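Local structure of glycerol-3-phosphate dehydrogenase [NAD(+)] 1 (Saccharomyces cerevisiae, 4FGW) at residues G173-G177 with Y200-K204; P34-V39 with V63-Q69; G253-L258 with A315-T320. The protein catalyses the NAD-dependent interconversion of dihydroxyacetone phosphate and sn-glycerol 3-phosphate, the step behind glycerol accumulation under hyperosmotic stress. All blocks are in the same frame, centred on the assembly; numbering follows the deposited sequence.

Contact 1: residues G173-G177 with Y200-K204; sequences GIQCG and YHIPK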
ATOM      1  N   GLY A 173      15.219  32.096   8.268  1.00 88.64           N
ATOM      2  CA  GLY A 173      14.105  32.871   8.817  1.00 90.61           C
ATOM      3  C   GLY A 173      12.899  32.927   7.895  1.00 91.75           C
ATOM      4  O   GLY A 173      12.020  33.780   8.055  1.00 93.39           O
ATOM      5  N   ILE A 174      12.844  32.007   6.926  1.00 84.16           N
ATOM      6  CA  ILE A 174      11.772  31.939   5.927  1.00 81.09           C
ATOM      7  C   ILE A 174      10.869  30.734   6.139  1.00 81.75           C
ATOM      8  O   ILE A 174      11.362  29.686   6.564  1.00 80.02           O
ATOM      9  CB  ILE A 174      12.352  32.017   4.479  1.00 82.26           C
ATOM     10  CG1 ILE A 174      13.284  30.806   4.144  1.00 79.05           C
ATOM     11  CG2 ILE A 174      13.060  33.376   4.253  1.00 86.59           C
ATOM     12  CD1 ILE A 174      13.753  30.713   2.685  1.00 79.87           C
ATOM     13  N   GLN A 175       9.551  30.875   5.842  1.00 77.54           N
ATOM     14  CA  GLN A 175       8.591  29.759   5.940  1.00 73.64           C
ATOM     15  C   GLN A 175       8.974  28.710   4.897  1.00 73.03           C
ATOM     16  O   GLN A 175       9.351  29.073   3.780  1.00 72.06           O
ATOM     17  CB  GLN A 175       7.140  30.235   5.741  1.00 75.28           C
ATOM     18  CG  GLN A 175       6.075  29.201   6.148  1.00 81.17           C
ATOM     19  CD  GLN A 175       5.870  29.016   7.644  1.00 98.84           C
ATOM     20  OE1 GLN A 175       6.465  29.702   8.493  1.00 97.45           O
ATOM     21  NE2 GLN A 175       4.970  28.103   7.999  1.00 82.82           N
ATOM     22  N   CYS A 176       8.944  27.422   5.280  1.00 66.93           N
ATOM     23  CA  CYS A 176       9.376  26.351   4.385  1.00 63.31           C
ATOM     24  C   CYS A 176       8.567  25.074   4.491  1.00 64.52           C
ATOM     25  O   CYS A 176       8.496  24.466   5.561  1.00 64.64           O
ATOM     26  CB  CYS A 176      10.874  26.087   4.541  1.00 63.94           C
ATOM     27  SG  CYS A 176      11.545  24.880   3.377  1.00 64.20           S
ATOM     28  N   GLY A 177       7.991  24.675   3.362  1.00 58.73           N
ATOM     29  CA  GLY A 177       7.230  23.443   3.235  1.00 56.15           C
ATOM     30  C   GLY A 177       8.036  22.355   2.555  1.00 59.39           C
ATOM     31  O   GLY A 177       9.248  22.501   2.370  1.00 60.44           O
ATOM     32  N   TYR A 200       2.623  22.406   3.168  1.00 59.74           N
ATOM     33  CA  TYR A 200       2.989  23.761   3.588  1.00 62.30           C
ATOM     34  C   TYR A 200       1.989  24.278   4.614  1.00 69.09           C
ATOM     35  O   TYR A 200       0.778  24.251   4.374  1.00 67.56           O
ATOM     36  CB  TYR A 200       3.031  24.687   2.353  1.00 63.40           C
ATOM     37  CG  TYR A 200       3.405  26.128   2.612  1.00 67.69           C
ATOM     38  CD1 TYR A 200       4.739  26.525   2.654  1.00 70.22           C
ATOM     39  CD2 TYR A 200       2.428  27.115   2.714  1.00 70.76           C
ATOM     40  CE1 TYR A 200       5.090  27.859   2.853  1.00 74.07           C
ATOM     41  CE2 TYR A 200       2.767  28.452   2.911  1.00 74.63           C
ATOM     42  CZ  TYR A 200       4.100  28.820   2.984  1.00 81.78           C
ATOM     43  OH  TYR A 200       4.433  30.139   3.183  1.00 85.12           O
ATOM     44  N   HIS A 201       2.498  24.729   5.764  1.00 69.32           N
ATOM     45  CA  HIS A 201       1.670  25.329   6.804  1.00 72.63           C
ATOM     46  C   HIS A 201       1.605  26.807   6.482  1.00 79.03           C
ATOM     47  O   HIS A 201       2.653  27.456   6.383  1.00 79.67           O
ATOM     48  CB  HIS A 201       2.279  25.132   8.208  1.00 75.60           C
ATOM     49  CG  HIS A 201       2.221  23.721   8.707  1.00 77.47           C
ATOM     50  ND1 HIS A 201       3.371  22.962   8.859  1.00 78.07           N
ATOM     51  CD2 HIS A 201       1.152  22.975   9.075  1.00 79.18           C
ATOM     52  CE1 HIS A 201       2.969  21.786   9.313  1.00 76.43           C
ATOM     53  NE2 HIS A 201       1.641  21.742   9.452  1.00 77.33           N
ATOM     54  N   ILE A 202       0.384  27.332   6.269  1.00 76.64           N
ATOM     55  CA  ILE A 202       0.177  28.754   5.996  1.00 79.64           C
ATOM     56  C   ILE A 202       0.627  29.502   7.262  1.00 88.12           C
ATOM     57  O   ILE A 202       0.177  29.149   8.356  1.00 88.87           O
ATOM     58  CB  ILE A 202      -1.289  29.059   5.568  1.00 83.35           C
ATOM     59  CG1 ILE A 202      -1.560  28.549   4.142  1.00 79.79           C
ATOM     60  CG2 ILE A 202      -1.617  30.557   5.668  1.00 88.26           C
ATOM     61  CD1 ILE A 202      -2.604  27.547   4.083  1.00 87.99           C
ATOM     62  N   PRO A 203       1.587  30.452   7.149  1.00 87.51           N
ATOM     63  CA  PRO A 203       2.091  31.128   8.355  1.00 91.42           C
ATOM     64  C   PRO A 203       1.215  32.262   8.888  1.00101.29           C
ATOM     65  O   PRO A 203       0.221  32.640   8.268  1.00101.52           O
ATOM     66  CB  PRO A 203       3.473  31.625   7.920  1.00 93.17           C
ATOM     67  CG  PRO A 203       3.345  31.852   6.462  1.00 95.67           C
ATOM     68  CD  PRO A 203       2.264  30.947   5.931  1.00 88.10           C
ATOM     69  N   LYS A 204       1.602  32.799  10.055  1.00102.72           N
ATOM     70  CA  LYS A 204       0.957  33.923  10.739  1.00108.25           C
ATOM     71  C   LYS A 204       1.219  35.234   9.981  1.00115.73           C
ATOM     72  O   LYS A 204       0.380  36.138   9.995  1.00118.77           O
ATOM     73  CB  LYS A 204       1.446  34.021  12.200  1.00114.35           C
ATOM     74  CG  LYS A 204       2.961  33.809  12.398  1.00130.71           C
ATOM     75  CD  LYS A 204       3.299  32.652  13.362  1.00139.06           C
ATOM     76  CE  LYS A 204       3.132  31.253  12.790  1.00141.75           C
ATOM     77  NZ  LYS A 204       4.206  30.892  11.824  1.00143.19           N
TER
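Gln-175 spans the gap between two diverging chains, meeting Tyr-200, His-201 and Pro-203 with successive parts of one side chain. Its CG lies trans to the backbone N (chi1 -167°), which sends the chain across to the loop, and a bend at chi2 then brings the amide over Pro-203, with NE2 towards the His-201 carbonyl. The aliphatic part serves the ring: Gln-175 CG approaches Tyr-200 OH obliquely, at 3.5 Å. The amide plane stands 84° from the ring plane, and it is the CG methylene, not the amide, that meets the tyrosine. On the proline the amide carbon does the touching, with Gln-175 CD 3.6 Å from Pro-203 CB. The polar end is used by a hydrogen bond from Gln-175 NE2 to His-201 O, 2.9 Å long but bent (139° at the hydrogen), the donor lying off the carbonyl plane. Lys-204 folds its chain back until NZ is 4.2 Å from Gln-175 OE1, a distance at which attraction would be weak. With an alanine here, the His-201 carbonyl would probably lose this donor, and a gap would open between Tyr-200 and Pro-203.

Farther along, the backbones close in: the CA atoms of Gly-177 and Tyr-200 are 4.3 Å apart, and Gly-177 N sits at the edge of the tyrosine ring. The touching parts run roughly antiparallel where the loop leaves strand 194-199, the antiparallel neighbour of strand 175-180. On its other side, strand 175-180 bonds to strand 146-149, whose Arg-146 touches Gln-175, Tyr-200 and Pro-203. Cys-176 packs on helix 164-172, while Tyr-200 also meets Leu-218 of helix 215-222.

Contact 2: residues P34-V39 with V63-Q69; sequences PFKVTV and VFAPIVQ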
ATOM      1  N   PRO A  34       3.359  39.679  -9.480  1.00109.53           N
ATOM      2  CA  PRO A  34       3.389  38.218  -9.717  1.00103.60           C
ATOM      3  C   PRO A  34       4.567  37.571  -8.990  1.00102.48           C
ATOM      4  O   PRO A  34       5.531  38.261  -8.640  1.00104.05           O
ATOM      5  CB  PRO A  34       3.517  38.089 -11.244  1.00106.46           C
ATOM      6  CG  PRO A  34       3.448  39.506 -11.787  1.00117.18           C
ATOM      7  CD  PRO A  34       3.845  40.407 -10.668  1.00114.69           C
ATOM      8  N   PHE A  35       4.480  36.259  -8.738  1.00 93.39           N
ATOM      9  CA  PHE A  35       5.516  35.536  -7.998  1.00 89.64           C
ATOM     10  C   PHE A  35       6.709  35.076  -8.826  1.00 92.07           C
ATOM     11  O   PHE A  35       6.556  34.295  -9.767  1.00 89.55           O
ATOM     12  CB  PHE A  35       4.920  34.383  -7.171  1.00 87.05           C
ATOM     13  CG  PHE A  35       3.837  34.790  -6.197  1.00 89.64           C
ATOM     14  CD1 PHE A  35       4.123  35.623  -5.117  1.00 94.94           C
ATOM     15  CD2 PHE A  35       2.535  34.327  -6.349  1.00 90.38           C
ATOM     16  CE1 PHE A  35       3.119  36.007  -4.221  1.00 97.26           C
ATOM     17  CE2 PHE A  35       1.529  34.709  -5.451  1.00 94.80           C
ATOM     18  CZ  PHE A  35       1.829  35.543  -4.392  1.00 95.59           C
ATOM     19  N   LYS A  36       7.904  35.572  -8.466  1.00 90.27           N
ATOM     20  CA  LYS A  36       9.168  35.204  -9.102  1.00 88.94           C
ATOM     21  C   LYS A  36       9.660  33.920  -8.425  1.00 86.41           C
ATOM     22  O   LYS A  36       9.743  33.870  -7.194  1.00 84.78           O
ATOM     23  CB  LYS A  36      10.186  36.342  -8.959  1.00 95.00           C
ATOM     24  CG  LYS A  36      11.077  36.523 -10.184  1.00109.35           C
ATOM     25  CD  LYS A  36      11.852  37.842 -10.147  1.00122.52           C
ATOM     26  CE  LYS A  36      11.131  38.971 -10.849  1.00137.56           C
ATOM     27  NZ  LYS A  36      11.940  40.219 -10.856  1.00153.07           N
ATOM     28  N   VAL A  37       9.923  32.866  -9.219  1.00 79.63           N
ATOM     29  CA  VAL A  37      10.345  31.561  -8.689  1.00 75.10           C
ATOM     30  C   VAL A  37      11.801  31.226  -9.040  1.00 78.08           C
ATOM     31  O   VAL A  37      12.214  31.371 -10.193  1.00 79.87           O
ATOM     32  CB  VAL A  37       9.376  30.400  -9.075  1.00 75.89           C
ATOM     33  CG1 VAL A  37       9.546  29.199  -8.141  1.00 72.19           C
ATOM     34  CG2 VAL A  37       7.917  30.855  -9.086  1.00 76.51           C
ATOM     35  N   THR A  38      12.567  30.767  -8.036  1.00 71.87           N
ATOM     36  CA  THR A  38      13.955  30.327  -8.181  1.00 70.67           C
ATOM     37  C   THR A  38      14.121  28.919  -7.607  1.00 69.76           C
ATOM     38  O   THR A  38      13.635  28.623  -6.513  1.00 65.99           O
ATOM     39  CB  THR A  38      14.943  31.349  -7.580  1.00 81.04           C
ATOM     40  OG1 THR A  38      14.834  32.585  -8.293  1.00 87.32           O
ATOM     41  CG2 THR A  38      16.399  30.870  -7.614  1.00 76.38           C
ATOM     42  N   VAL A  39      14.821  28.061  -8.357  1.00 67.14           N
ATOM     43  CA  VAL A  39      15.138  26.690  -7.963  1.00 64.17           C
ATOM     44  C   VAL A  39      16.636  26.616  -7.631  1.00 69.99           C
ATOM     45  O   VAL A  39      17.474  26.950  -8.475  1.00 70.82           O
ATOM     46  CB  VAL A  39      14.719  25.658  -9.048  1.00 65.92           C
ATOM     47  CG1 VAL A  39      15.079  24.228  -8.633  1.00 63.00           C
ATOM     48  CG2 VAL A  39      13.231  25.763  -9.355  1.00 64.48           C
ATOM     49  N   VAL A  63      -0.342  35.027 -12.158  1.00 90.41           N
ATOM     50  CA  VAL A  63       0.071  34.509 -10.847  1.00 86.51           C
ATOM     51  C   VAL A  63       1.597  34.523 -10.680  1.00 89.02           C
ATOM     52  O   VAL A  63       2.092  35.012  -9.661  1.00 90.18           O
ATOM     53  CB  VAL A  63      -0.539  33.110 -10.556  1.00 85.43           C
ATOM     54  CG1 VAL A  63      -0.156  32.611  -9.164  1.00 81.98           C
ATOM     55  CG2 VAL A  63      -2.058  33.126 -10.713  1.00 86.79           C
ATOM     56  N   PHE A  64       2.334  33.987 -11.664  1.00 82.46           N
ATOM     57  CA  PHE A  64       3.791  33.910 -11.594  1.00 80.35           C
ATOM     58  C   PHE A  64       4.498  34.720 -12.663  1.00 88.11           C
ATOM     59  O   PHE A  64       3.982  34.862 -13.775  1.00 89.91           O
ATOM     60  CB  PHE A  64       4.262  32.442 -11.661  1.00 76.81           C
ATOM     61  CG  PHE A  64       3.551  31.489 -10.730  1.00 73.55           C
ATOM     62  CD1 PHE A  64       3.846  31.467  -9.371  1.00 74.23           C
ATOM     63  CD2 PHE A  64       2.592  30.608 -11.213  1.00 73.29           C
ATOM     64  CE1 PHE A  64       3.184  30.592  -8.511  1.00 71.91           C
ATOM     65  CE2 PHE A  64       1.928  29.730 -10.351  1.00 72.63           C
ATOM     66  CZ  PHE A  64       2.228  29.728  -9.006  1.00 69.48           C
ATOM     67  N   ALA A  65       5.713  35.201 -12.337  1.00 86.38           N
ATOM     68  CA  ALA A  65       6.590  35.950 -13.245  1.00 90.26           C
ATOM     69  C   ALA A  65       6.982  35.023 -14.418  1.00 93.60           C
ATOM     70  O   ALA A  65       7.010  33.805 -14.224  1.00 88.99           O
ATOM     71  CB  ALA A  65       7.831  36.433 -12.504  1.00 91.42           C
ATOM     72  N   PRO A  66       7.218  35.546 -15.645  1.00 94.03           N
ATOM     73  CA  PRO A  66       7.491  34.646 -16.784  1.00 92.83           C
ATOM     74  C   PRO A  66       8.724  33.755 -16.672  1.00 93.56           C
ATOM     75  O   PRO A  66       8.647  32.585 -17.026  1.00 89.59           O
ATOM     76  CB  PRO A  66       7.586  35.603 -17.984  1.00100.02           C
ATOM     77  CG  PRO A  66       6.915  36.849 -17.541  1.00107.30           C
ATOM     78  CD  PRO A  66       7.194  36.957 -16.082  1.00100.36           C
ATOM     79  N   ILE A  67       9.842  34.310 -16.172  1.00 92.42           N
ATOM     80  CA  ILE A  67      11.149  33.653 -16.063  1.00 90.74           C
ATOM     81  C   ILE A  67      11.360  32.945 -14.724  1.00 91.45           C
ATOM     82  O   ILE A  67      11.062  33.510 -13.668  1.00 91.20           O
ATOM     83  CB  ILE A  67      12.302  34.663 -16.363  1.00 98.16           C
ATOM     84  CG1 ILE A  67      11.959  35.618 -17.521  1.00103.88           C
ATOM     85  CG2 ILE A  67      13.635  33.963 -16.609  1.00 97.84           C
ATOM     86  CD1 ILE A  67      11.727  37.065 -17.077  1.00117.82           C
ATOM     87  N   VAL A  68      11.903  31.734 -14.788  1.00 85.15           N
ATOM     88  CA  VAL A  68      12.299  30.985 -13.600  1.00 80.81           C
ATOM     89  C   VAL A  68      13.792  30.810 -13.631  1.00 84.49           C
ATOM     90  O   VAL A  68      14.344  30.373 -14.625  1.00 85.15           O
ATOM     91  CB  VAL A  68      11.637  29.583 -13.519  1.00 80.61           C
ATOM     92  CG1 VAL A  68      12.345  28.717 -12.513  1.00 76.95           C
ATOM     93  CG2 VAL A  68      10.196  29.699 -13.153  1.00 79.81           C
ATOM     94  N   GLN A  69      14.427  31.174 -12.528  1.00 79.87           N
ATOM     95  CA  GLN A  69      15.873  31.106 -12.351  1.00 79.78           C
ATOM     96  C   GLN A  69      16.264  29.777 -11.691  1.00 79.47           C
ATOM     97  O   GLN A  69      15.563  29.298 -10.799  1.00 76.47           O
ATOM     98  CB  GLN A  69      16.358  32.285 -11.507  1.00 83.63           C
ATOM     99  CG  GLN A  69      17.746  32.787 -11.905  1.00 98.57           C
ATOM    100  CD  GLN A  69      17.807  33.685 -13.129  1.00109.39           C
ATOM    101  OE1 GLN A  69      18.878  33.895 -13.706  1.00105.17           O
ATOM    102  NE2 GLN A  69      16.682  34.257 -13.547  1.00 95.58           N
TER
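Phe-35 and Phe-64 pair as neighbours in parallel strands, and backbone hydrogen bonds supply the first kind of interaction. Phe-35 N donates to Val-63 O over 2.8 Å and Ala-65 N to Phe-35 O over 2.9 Å. After a corner at Pro-66 the pairing resumes: Gln-69 N reaches Val-37 O at 3.2 Å, and Val-39 N reaches Gln-69 O at 2.8 Å. CA-H...O contacts accompany these bonds, among them Thr-38 CA to Gln-69 O.

Apolar contacts cover the face that carries Phe-35, Val-37, Phe-64 and Val-68. Phe-64 has CG trans to its carbonyl carbon (chi1 -49°), and its CD1 touches Phe-35 CB at 3.8 Å and Val-37 CG2 at 4.1 Å. Val-63 CG1 lies over the centre of one face of the Phe-64 ring. Beyond it, Val-37 CB faces Val-68 CG2.

The polar residues Thr-38 and Gln-69 lie side by side on the other face, with Thr-38 OG1 3.6 Å from Gln-69 CB; their polar ends bond elsewhere, Thr-38 to Ser-114 O and Gln-69 to Asn-108.

This is the opening beta-alpha-beta unit of the Rossmann fold. Helix 44-59 connects the strands and covers Val-37, Phe-64 and Val-68; Val-39 leads to the glycine-rich turn that probably binds NAD. Strands 120-123 and 105-108 flank the pair, and helix 215-222 packs on both phenylalanines.

Contact 3: residues G253-L258 with A315-T320; sequences GFVEGL and ARLMAT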
ATOM      1  N   GLY A 253      12.584  -7.025   1.151  1.00 54.96           N
ATOM      2  CA  GLY A 253      13.648  -7.702   0.417  1.00 56.31           C
ATOM      3  C   GLY A 253      14.065  -8.990   1.088  1.00 63.19           C
ATOM      4  O   GLY A 253      14.177 -10.026   0.421  1.00 64.10           O
ATOM      5  N   PHE A 254      14.239  -8.945   2.435  1.00 60.84           N
ATOM      6  CA  PHE A 254      14.591 -10.111   3.249  1.00 64.15           C
ATOM      7  C   PHE A 254      13.565 -11.209   3.032  1.00 69.03           C
ATOM      8  O   PHE A 254      13.913 -12.343   2.703  1.00 71.46           O
ATOM      9  CB  PHE A 254      14.637  -9.748   4.749  1.00 67.39           C
ATOM     10  CG  PHE A 254      15.683  -8.745   5.179  1.00 69.75           C
ATOM     11  CD1 PHE A 254      15.479  -7.941   6.294  1.00 73.05           C
ATOM     12  CD2 PHE A 254      16.877  -8.614   4.479  1.00 72.73           C
ATOM     13  CE1 PHE A 254      16.444  -7.011   6.690  1.00 75.16           C
ATOM     14  CE2 PHE A 254      17.836  -7.685   4.874  1.00 76.70           C
ATOM     15  CZ  PHE A 254      17.616  -6.890   5.978  1.00 75.20           C
ATOM     16  N   VAL A 255      12.298 -10.838   3.159  1.00 63.30           N
ATOM     17  CA  VAL A 255      11.146 -11.711   3.029  1.00 63.29           C
ATOM     18  C   VAL A 255      10.954 -12.287   1.600  1.00 67.12           C
ATOM     19  O   VAL A 255      10.621 -13.466   1.463  1.00 68.81           O
ATOM     20  CB  VAL A 255       9.943 -10.973   3.653  1.00 65.20           C
ATOM     21  CG1 VAL A 255       8.774 -10.791   2.696  1.00 62.37           C
ATOM     22  CG2 VAL A 255       9.530 -11.610   4.962  1.00 67.12           C
ATOM     23  N   GLU A 256      11.237 -11.476   0.559  1.00 61.55           N
ATOM     24  CA  GLU A 256      11.176 -11.880  -0.851  1.00 60.74           C
ATOM     25  C   GLU A 256      12.308 -12.869  -1.169  1.00 69.38           C
ATOM     26  O   GLU A 256      12.037 -13.948  -1.699  1.00 70.76           O
ATOM     27  CB  GLU A 256      11.272 -10.656  -1.772  1.00 59.13           C
ATOM     28  CG  GLU A 256       9.961  -9.907  -1.938  1.00 65.18           C
ATOM     29  CD  GLU A 256       9.985  -8.706  -2.866  1.00 80.12           C
ATOM     30  OE1 GLU A 256      11.038  -8.450  -3.493  1.00 77.32           O
ATOM     31  OE2 GLU A 256       8.949  -8.012  -2.958  1.00 75.16           O
ATOM     32  N   GLY A 257      13.544 -12.498  -0.803  1.00 67.58           N
ATOM     33  CA  GLY A 257      14.755 -13.288  -0.995  1.00 70.90           C
ATOM     34  C   GLY A 257      14.713 -14.656  -0.344  1.00 78.71           C
ATOM     35  O   GLY A 257      15.347 -15.593  -0.837  1.00 81.18           O
ATOM     36  N   LEU A 258      13.956 -14.777   0.770  1.00 75.94           N
ATOM     37  CA  LEU A 258      13.732 -16.026   1.501  1.00 79.09           C
ATOM     38  C   LEU A 258      12.728 -16.922   0.745  1.00 83.52           C
ATOM     39  O   LEU A 258      12.558 -18.091   1.101  1.00 86.65           O
ATOM     40  CB  LEU A 258      13.204 -15.734   2.920  1.00 79.48           C
ATOM     41  CG  LEU A 258      14.222 -15.352   4.000  1.00 87.15           C
ATOM     42  CD1 LEU A 258      13.524 -14.761   5.211  1.00 87.00           C
ATOM     43  CD2 LEU A 258      15.055 -16.546   4.436  1.00 94.73           C
ATOM     44  N   ALA A 315      18.692  -6.102   0.149  1.00 66.33           N
ATOM     45  CA  ALA A 315      18.065  -6.960   1.147  1.00 66.13           C
ATOM     46  C   ALA A 315      17.716  -8.340   0.591  1.00 69.37           C
ATOM     47  O   ALA A 315      17.872  -9.342   1.291  1.00 71.93           O
ATOM     48  CB  ALA A 315      16.827  -6.280   1.683  1.00 64.11           C
ATOM     49  N   ARG A 316      17.257  -8.383  -0.671  1.00 63.53           N
ATOM     50  CA  ARG A 316      16.899  -9.596  -1.410  1.00 64.05           C
ATOM     51  C   ARG A 316      18.152 -10.468  -1.630  1.00 71.90           C
ATOM     52  O   ARG A 316      18.095 -11.684  -1.434  1.00 72.51           O
ATOM     53  CB  ARG A 316      16.252  -9.206  -2.750  1.00 61.17           C
ATOM     54  CG  ARG A 316      15.180 -10.159  -3.218  1.00 70.61           C
ATOM     55  CD  ARG A 316      14.659  -9.773  -4.587  1.00 77.74           C
ATOM     56  NE  ARG A 316      13.645  -8.718  -4.532  1.00 80.47           N
ATOM     57  CZ  ARG A 316      13.685  -7.599  -5.252  1.00 90.60           C
ATOM     58  NH1 ARG A 316      14.700  -7.367  -6.078  1.00 77.13           N
ATOM     59  NH2 ARG A 316      12.711  -6.702  -5.151  1.00 71.10           N
ATOM     60  N   LEU A 317      19.290  -9.836  -1.995  1.00 70.91           N
ATOM     61  CA  LEU A 317      20.563 -10.523  -2.207  1.00 74.84           C
ATOM     62  C   LEU A 317      21.121 -11.055  -0.887  1.00 82.46           C
ATOM     63  O   LEU A 317      21.620 -12.179  -0.867  1.00 85.59           O
ATOM     64  CB  LEU A 317      21.581  -9.636  -2.948  1.00 75.32           C
ATOM     65  CG  LEU A 317      22.896 -10.319  -3.384  1.00 84.27           C
ATOM     66  CD1 LEU A 317      22.658 -11.451  -4.394  1.00 84.82           C
ATOM     67  CD2 LEU A 317      23.869  -9.315  -3.941  1.00 87.56           C
ATOM     68  N   MET A 318      20.980 -10.277   0.220  1.00 78.15           N
ATOM     69  CA  MET A 318      21.399 -10.675   1.573  1.00 81.01           C
ATOM     70  C   MET A 318      20.746 -12.016   1.950  1.00 87.63           C
ATOM     71  O   MET A 318      21.390 -12.873   2.551  1.00 91.40           O
ATOM     72  CB  MET A 318      20.979  -9.613   2.598  1.00 81.39           C
ATOM     73  CG  MET A 318      21.924  -8.451   2.720  1.00 85.00           C
ATOM     74  SD  MET A 318      21.199  -7.118   3.711  1.00 86.63           S
ATOM     75  CE  MET A 318      21.349  -7.790   5.358  1.00 87.00           C
ATOM     76  N   ALA A 319      19.470 -12.185   1.579  1.00 82.53           N
ATOM     77  CA  ALA A 319      18.692 -13.397   1.825  1.00 83.70           C
ATOM     78  C   ALA A 319      19.091 -14.532   0.858  1.00 90.23           C
ATOM     79  O   ALA A 319      19.201 -15.684   1.282  1.00 92.65           O
ATOM     80  CB  ALA A 319      17.209 -13.085   1.701  1.00 80.43           C
ATOM     81  N   THR A 320      19.327 -14.191  -0.431  1.00 86.24           N
ATOM     82  CA  THR A 320      19.721 -15.101  -1.513  1.00 88.46           C
ATOM     83  C   THR A 320      21.112 -15.721  -1.262  1.00 97.26           C
ATOM     84  O   THR A 320      21.253 -16.945  -1.293  1.00 99.46           O
ATOM     85  CB  THR A 320      19.611 -14.359  -2.873  1.00 96.20           C
ATOM     86  OG1 THR A 320      18.233 -14.233  -3.222  1.00 91.53           O
ATOM     87  CG2 THR A 320      20.360 -15.055  -4.013  1.00100.45           C
TER
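A bend at chi3 (-82°) turns the Arg-316 guanidinium onto Glu-256, whose own chain runs extended beyond CG. The result is a side-on salt bridge in which two nitrogens grip a single oxygen: Arg-316 NE lies 2.8 Å and Arg-316 NH2 2.9 Å from Glu-256 OE1. Carboxylate and guanidinium are nearly coplanar, 13° apart, and OE1 sits at the guanidinium edge, in its plane. The remaining oxygen, OE2, has a weak hydrogen bond to Ser-265.

Phe-254 starts out pointing away from the other helix, but its ring comes back towards Ala-315 and Met-318. Phe-254 CE2 touches Ala-315 CB at 3.6 Å. Met-318 sets its sulfur at the ring edge in a Met-aromatic contact, SD 5.0 Å from the Phe-254 ring centroid, while Met-318 CE meets Phe-254 CE2.

Between these two clusters the helices cross at -41° with their axes only 6.9 Å apart, an approach made possible by small residues spaced four apart: Gly-253 and Gly-257, a GxxxG pattern, against Ala-315 and Ala-319. A CB on either glycine would clash with the facing alanine. Close backbones give a CA-H...O contact of 3.3 Å from Arg-316 CA to Gly-253 O, and Ala-319 CB rests 3.5 Å from Phe-254 O.

The crossing lies in the helical C-terminal region, where helices 235-257 and 310-320 meet. Helix 310-320 starts with Arg-310 and Asn-311, probable substrate ligands by homology. Ile-369 and Val-370 of helix 361-371 also touch the Phe-254 side chain.

In the fold
From the N terminus, contact 2 comes first, closing a mostly helical connection of 23 residues and setting two parallel strands side by side. Contact 1 follows much later and closes a 22-residue loop richer in strand, where the same sheet passes from parallel to antiparallel order; the two contacts have centres 18 Å apart and do not touch. Contact 3 closes a longer, largely helical excursion of 56 residues in the C-terminal region, on the far side of the chain's centre, its centre about 42 Å from that of contact 1 and about 47 Å from that of contact 2. The three loops follow in series, neither nesting nor crossing: two tie together the Rossmann sheet, and the third joins helices of the second region.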